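Long-range contact in conserved membrane protein (Chlamydia abortus, PDB 6GZU), which is a secreted virulence effector of the CE clan that combines deubiquitinating and acetyltransferase activities and induces fragmentation of the Golgi: residues L137-F149 against L166-D179. Sequence-based numbering, arbitrary orientation.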
loop_
_atom_site.group_PDB
_atom_site.type_symbol
_atom_site.label_atom_id
_atom_site.label_comp_id
_atom_site.label_asym_id
_atom_site.label_seq_id
_atom_site.Cartn_x
_atom_site.Cartn_y
_atom_site.Cartn_z
ATOM N N LEU A 137 5.231 -0.628 2.409
ATOM C CA LEU A 137 4.032 0.090 1.933
ATOM C C LEU A 137 4.432 1.004 0.782
ATOM O O LEU A 137 5.405 1.754 0.898
ATOM C CB LEU A 137 3.463 0.939 3.079
ATOM C CG LEU A 137 2.194 1.736 2.749
ATOM C CD1 LEU A 137 1.032 0.761 2.513
ATOM C CD2 LEU A 137 1.870 2.747 3.866
ATOM N N VAL A 138 3.651 1.011 -0.300
ATOM C CA VAL A 138 3.861 1.966 -1.412
ATOM C C VAL A 138 2.606 2.825 -1.426
ATOM O O VAL A 138 1.468 2.324 -1.526
ATOM C CB VAL A 138 4.021 1.229 -2.756
ATOM C CG1 VAL A 138 3.988 2.223 -3.947
ATOM C CG2 VAL A 138 5.325 0.432 -2.776
ATOM N N ILE A 139 2.782 4.138 -1.323
ATOM C CA ILE A 139 1.663 5.056 -1.404
ATOM C C ILE A 139 1.786 5.870 -2.702
ATOM O O ILE A 139 2.839 6.474 -2.980
ATOM C CB ILE A 139 1.681 6.065 -0.225
ATOM C CG1 ILE A 139 1.669 5.348 1.129
ATOM C CG2 ILE A 139 0.468 7.068 -0.380
ATOM C CD1 ILE A 139 1.950 6.273 2.308
ATOM N N VAL A 140 0.711 5.944 -3.481
ATOM C CA VAL A 140 0.629 6.850 -4.630
ATOM C C VAL A 140 -0.287 7.977 -4.204
ATOM O O VAL A 140 -1.450 7.747 -3.827
ATOM C CB VAL A 140 0.095 6.126 -5.882
ATOM C CG1 VAL A 140 -0.197 7.133 -7.008
ATOM C CG2 VAL A 140 1.107 5.066 -6.322
ATOM N N ASN A 141 0.232 9.205 -4.243
ATOM C CA ASN A 141 -0.545 10.387 -3.873
ATOM C C ASN A 141 -0.689 11.238 -5.120
ATOM O O ASN A 141 0.292 11.843 -5.602
ATOM C CB ASN A 141 0.120 11.157 -2.717
ATOM C CG ASN A 141 -0.711 12.300 -2.198
ATOM O OD1 ASN A 141 -1.362 13.016 -2.967
ATOM N ND2 ASN A 141 -0.683 12.514 -0.888
ATOM N N LEU A 142 -1.888 11.248 -5.698
ATOM C CA LEU A 142 -2.074 11.957 -6.960
ATOM C C LEU A 142 -2.013 13.481 -6.782
ATOM O O LEU A 142 -1.605 14.216 -7.709
ATOM C CB LEU A 142 -3.431 11.570 -7.601
ATOM C CG LEU A 142 -3.667 10.078 -7.949
ATOM C CD1 LEU A 142 -5.070 9.896 -8.503
ATOM C CD2 LEU A 142 -2.622 9.591 -8.971
ATOM N N ASP A 143 -2.432 13.969 -5.615
ATOM C CA ASP A 143 -2.464 15.412 -5.372
ATOM C C ASP A 143 -1.051 15.962 -5.242
ATOM O O ASP A 143 -0.747 17.047 -5.754
ATOM C CB ASP A 143 -3.268 15.740 -4.097
ATOM C CG ASP A 143 -4.772 15.653 -4.304
ATOM O OD1 ASP A 143 -5.296 16.121 -5.357
ATOM O OD2 ASP A 143 -5.441 15.131 -3.397
ATOM N N ARG A 144 -0.177 15.182 -4.610
ATOM C CA ARG A 144 1.197 15.621 -4.354
ATOM C C ARG A 144 2.174 15.135 -5.422
ATOM O O ARG A 144 3.356 15.534 -5.415
ATOM C CB ARG A 144 1.669 15.189 -2.947
ATOM C CG ARG A 144 1.009 16.023 -1.851
ATOM C CD ARG A 144 1.243 15.451 -0.493
ATOM N NE ARG A 144 2.646 15.483 -0.109
ATOM C CZ ARG A 144 3.230 16.464 0.588
ATOM N NH1 ARG A 144 2.558 17.549 0.937
ATOM N NH2 ARG A 144 4.503 16.349 0.941
ATOM N N ARG A 145 1.678 14.331 -6.364
ATOM C CA ARG A 145 2.503 13.752 -7.461
ATOM C C ARG A 145 3.733 13.077 -6.858
ATOM O O ARG A 145 4.911 13.380 -7.215
ATOM C CB ARG A 145 2.897 14.783 -8.514
ATOM C CG ARG A 145 1.680 15.409 -9.145
ATOM C CD ARG A 145 2.128 16.349 -10.303
ATOM N NE ARG A 145 2.399 15.659 -11.546
ATOM C CZ ARG A 145 3.604 15.442 -12.049
ATOM N NH1 ARG A 145 4.709 15.704 -11.342
ATOM N NH2 ARG A 145 3.705 14.873 -13.258
ATOM N N GLU A 146 3.472 12.145 -5.941
ATOM C CA GLU A 146 4.567 11.449 -5.290
ATOM C C GLU A 146 4.252 9.983 -5.146
ATOM O O GLU A 146 3.078 9.578 -4.993
ATOM C CB GLU A 146 4.885 12.079 -3.917
ATOM C CG GLU A 146 3.791 11.944 -2.875
ATOM C CD GLU A 146 4.029 12.756 -1.578
ATOM O OE1 GLU A 146 4.793 13.739 -1.614
ATOM O OE2 GLU A 146 3.494 12.399 -0.482
ATOM N N VAL A 147 5.323 9.200 -5.142
ATOM C CA VAL A 147 5.289 7.779 -4.786
ATOM C C VAL A 147 6.137 7.632 -3.548
ATOM O O VAL A 147 7.349 7.877 -3.578
ATOM C CB VAL A 147 5.827 6.891 -5.965
ATOM C CG1 VAL A 147 5.780 5.385 -5.590
ATOM C CG2 VAL A 147 5.075 7.166 -7.272
ATOM N N VAL A 148 5.477 7.312 -2.431
ATOM C CA VAL A 148 6.163 7.153 -1.163
ATOM C C VAL A 148 6.355 5.676 -0.832
ATOM O O VAL A 148 5.410 4.892 -0.895
ATOM C CB VAL A 148 5.336 7.836 -0.024
ATOM C CG1 VAL A 148 5.990 7.595 1.368
ATOM C CG2 VAL A 148 5.237 9.337 -0.348
ATOM N N PHE A 149 7.579 5.305 -0.496
ATOM C CA PHE A 149 7.866 3.934 -0.108
ATOM C C PHE A 149 8.301 3.897 1.354
ATOM O O PHE A 149 9.281 4.575 1.760
ATOM C CB PHE A 149 9.019 3.396 -0.980
ATOM C CG PHE A 149 9.504 2.040 -0.564
ATOM C CD1 PHE A 149 8.674 0.934 -0.655
ATOM C CD2 PHE A 149 10.780 1.874 -0.083
ATOM C CE1 PHE A 149 9.127 -0.327 -0.292
ATOM C CE2 PHE A 149 11.231 0.626 0.269
ATOM C CZ PHE A 149 10.413 -0.460 0.185
ATOM N N LEU A 166 9.281 1.446 -8.285
ATOM C CA LEU A 166 8.882 2.781 -7.822
ATOM C C LEU A 166 9.031 3.776 -8.955
ATOM O O LEU A 166 8.170 4.642 -9.141
ATOM C CB LEU A 166 9.731 3.226 -6.626
ATOM C CG LEU A 166 9.596 2.325 -5.374
ATOM C CD1 LEU A 166 10.559 2.880 -4.341
ATOM C CD2 LEU A 166 8.171 2.267 -4.839
ATOM N N ASN A 167 10.135 3.689 -9.696
ATOM C CA ASN A 167 10.458 4.717 -10.690
ATOM C C ASN A 167 9.655 4.524 -11.938
ATOM O O ASN A 167 9.317 5.516 -12.617
ATOM C CB ASN A 167 11.976 4.767 -10.936
ATOM C CG ASN A 167 12.683 5.358 -9.780
ATOM O OD1 ASN A 167 13.198 4.625 -8.865
ATOM N ND2 ASN A 167 12.689 6.665 -9.726
ATOM N N SER A 168 9.292 3.278 -12.247
ATOM C CA SER A 168 8.458 3.066 -13.408
ATOM C C SER A 168 7.036 3.585 -13.117
ATOM O O SER A 168 6.421 4.263 -13.966
ATOM C CB SER A 168 8.474 1.599 -13.780
ATOM O OG SER A 168 7.873 1.394 -15.023
ATOM N N ILE A 169 6.494 3.319 -11.934
ATOM C CA ILE A 169 5.215 3.903 -11.560
ATOM C C ILE A 169 5.316 5.418 -11.641
ATOM O O ILE A 169 4.414 6.079 -12.188
ATOM C CB ILE A 169 4.850 3.471 -10.112
ATOM C CG1 ILE A 169 4.536 1.973 -10.097
ATOM C CG2 ILE A 169 3.671 4.315 -9.564
ATOM C CD1 ILE A 169 4.533 1.378 -8.656
ATOM N N ALA A 170 6.365 6.006 -11.054
ATOM C CA ALA A 170 6.445 7.482 -11.018
ATOM C C ALA A 170 6.454 8.046 -12.420
ATOM O O ALA A 170 5.823 9.105 -12.687
ATOM C CB ALA A 170 7.704 7.912 -10.299
ATOM N N THR A 171 7.205 7.404 -13.332
ATOM C CA THR A 171 7.333 7.885 -14.706
ATOM C C THR A 171 6.007 7.743 -15.442
ATOM O O THR A 171 5.552 8.684 -16.122
ATOM C CB THR A 171 8.428 7.118 -15.406
ATOM O OG1 THR A 171 9.664 7.447 -14.749
ATOM C CG2 THR A 171 8.528 7.541 -16.921
ATOM N N ARG A 172 5.364 6.573 -15.347
ATOM C CA ARG A 172 4.096 6.380 -16.041
ATOM C C ARG A 172 2.976 7.283 -15.551
ATOM O O ARG A 172 2.176 7.786 -16.370
ATOM C CB ARG A 172 3.645 4.921 -15.992
ATOM C CG ARG A 172 4.662 3.969 -16.698
ATOM C CD ARG A 172 3.972 2.611 -16.870
ATOM N NE ARG A 172 4.906 1.568 -17.261
ATOM C CZ ARG A 172 5.298 1.411 -18.503
ATOM N NH1 ARG A 172 4.792 2.216 -19.429
ATOM N NH2 ARG A 172 6.133 0.438 -18.850
ATOM N N LEU A 173 2.880 7.488 -14.238
ATOM C CA LEU A 173 1.835 8.349 -13.699
ATOM C C LEU A 173 2.109 9.811 -14.019
ATOM O O LEU A 173 1.164 10.571 -14.216
ATOM C CB LEU A 173 1.642 8.166 -12.199
ATOM C CG LEU A 173 1.246 6.732 -11.812
ATOM C CD1 LEU A 173 0.842 6.715 -10.369
ATOM C CD2 LEU A 173 0.046 6.247 -12.709
ATOM N N GLY A 174 3.386 10.215 -14.092
ATOM C CA GLY A 174 3.697 11.587 -14.503
ATOM C C GLY A 174 3.227 11.949 -15.895
ATOM O O GLY A 174 2.953 13.122 -16.221
ATOM N N ASN A 175 3.081 10.936 -16.728
ATOM C CA ASN A 175 2.627 11.168 -18.102
ATOM C C ASN A 175 1.101 11.374 -18.148
ATOM O O ASN A 175 0.551 11.815 -19.174
ATOM C CB ASN A 175 2.977 9.967 -18.982
ATOM C CG ASN A 175 4.470 9.800 -19.219
ATOM O OD1 ASN A 175 5.237 10.765 -19.203
ATOM N ND2 ASN A 175 4.885 8.560 -19.469
ATOM N N VAL A 176 0.417 10.998 -17.081
ATOM C CA VAL A 176 -1.055 11.069 -17.037
ATOM C C VAL A 176 -1.547 12.232 -16.195
ATOM O O VAL A 176 -2.547 12.870 -16.538
ATOM C CB VAL A 176 -1.646 9.720 -16.489
ATOM C CG1 VAL A 176 -3.198 9.814 -16.268
ATOM C CG2 VAL A 176 -1.285 8.574 -17.454
ATOM N N TYR A 177 -0.875 12.474 -15.063
ATOM C CA TYR A 177 -1.211 13.553 -14.130
ATOM C C TYR A 177 -0.150 14.619 -14.278
ATOM O O TYR A 177 0.928 14.488 -13.684
ATOM C CB TYR A 177 -1.241 13.030 -12.701
ATOM C CG TYR A 177 -2.304 11.964 -12.544
ATOM C CD1 TYR A 177 -3.600 12.290 -12.220
ATOM C CD2 TYR A 177 -1.996 10.609 -12.783
ATOM C CE1 TYR A 177 -4.544 11.312 -12.101
ATOM C CE2 TYR A 177 -2.925 9.628 -12.677
ATOM C CZ TYR A 177 -4.221 9.983 -12.349
ATOM O OH TYR A 177 -5.254 9.086 -12.213
ATOM N N PRO A 178 -0.425 15.662 -15.059
ATOM C CA PRO A 178 0.675 16.623 -15.341
ATOM C C PRO A 178 1.095 17.468 -14.143
ATOM O O PRO A 178 0.332 17.595 -13.171
ATOM C CB PRO A 178 0.064 17.544 -16.432
ATOM C CG PRO A 178 -1.033 16.743 -16.991
ATOM C CD PRO A 178 -1.640 16.025 -15.807
ATOM N N ASP A 179 2.296 18.044 -14.203
ATOM C CA ASP A 179 2.727 18.978 -13.185
ATOM C C ASP A 179 2.224 20.397 -13.460
ATOM O O ASP A 179 1.584 20.690 -14.512
ATOM C CB ASP A 179 4.255 18.917 -12.971
ATOM C CG ASP A 179 5.048 19.419 -14.149
ATOM O OD1 ASP A 179 4.678 20.427 -14.792
ATOM O OD2 ASP A 179 6.163 18.866 -14.391
#
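Arg145 reaches out of the turn between strands 137-141 and 146-149 to the chain just beyond helix 166-174. Its CB and CG leave the backbone without meeting the other segment; Arg145 CD is the first to touch it, 3.6 Å from Pro178 O. A bend at chi3 (82°) turns the guanidinium side-on to Tyr177 O. Arg145 NE and NH2 each donate to Tyr177 O at 2.8 Å, both bonds moderately bent; because the oxygen lies 5° from the guanidinium plane, the two bonds fix the group's rotation. Asp179 N lies over one face of the guanidinium, offset toward its rim, Arg145 NH1 is 3.6 Å from Asp179 CB, and NH2 passes Gly174 CA and also bonds Ser185 O. Asp179 OD2 bonds Ser185 OG and OD1 bonds Ala183 N, while OD2 stays 4.6 Å from Arg145 NH1, probably a through-space attraction at most.

Beside this grip, Leu142 CD2 makes a CH-pi contact over a face of the Tyr177 ring, 3.8 Å from its centroid. Further along, Val140 CG1 meets Leu173 CD1 tip to tip at 3.5 Å, the Val147 and Ile169 side chains cross at about a right angle, CG2 against CG2, and Leu166 CD1 packs against Phe149 CB at 3.7 Å.

Helix 159-174 is the crossover of a beta-alpha-beta unit between strands 146-150 and 188-191; its 166-174 part runs nearly antiparallel to strand 146-149 (162°), while helix 204-217 packs against Leu137 and Ile139.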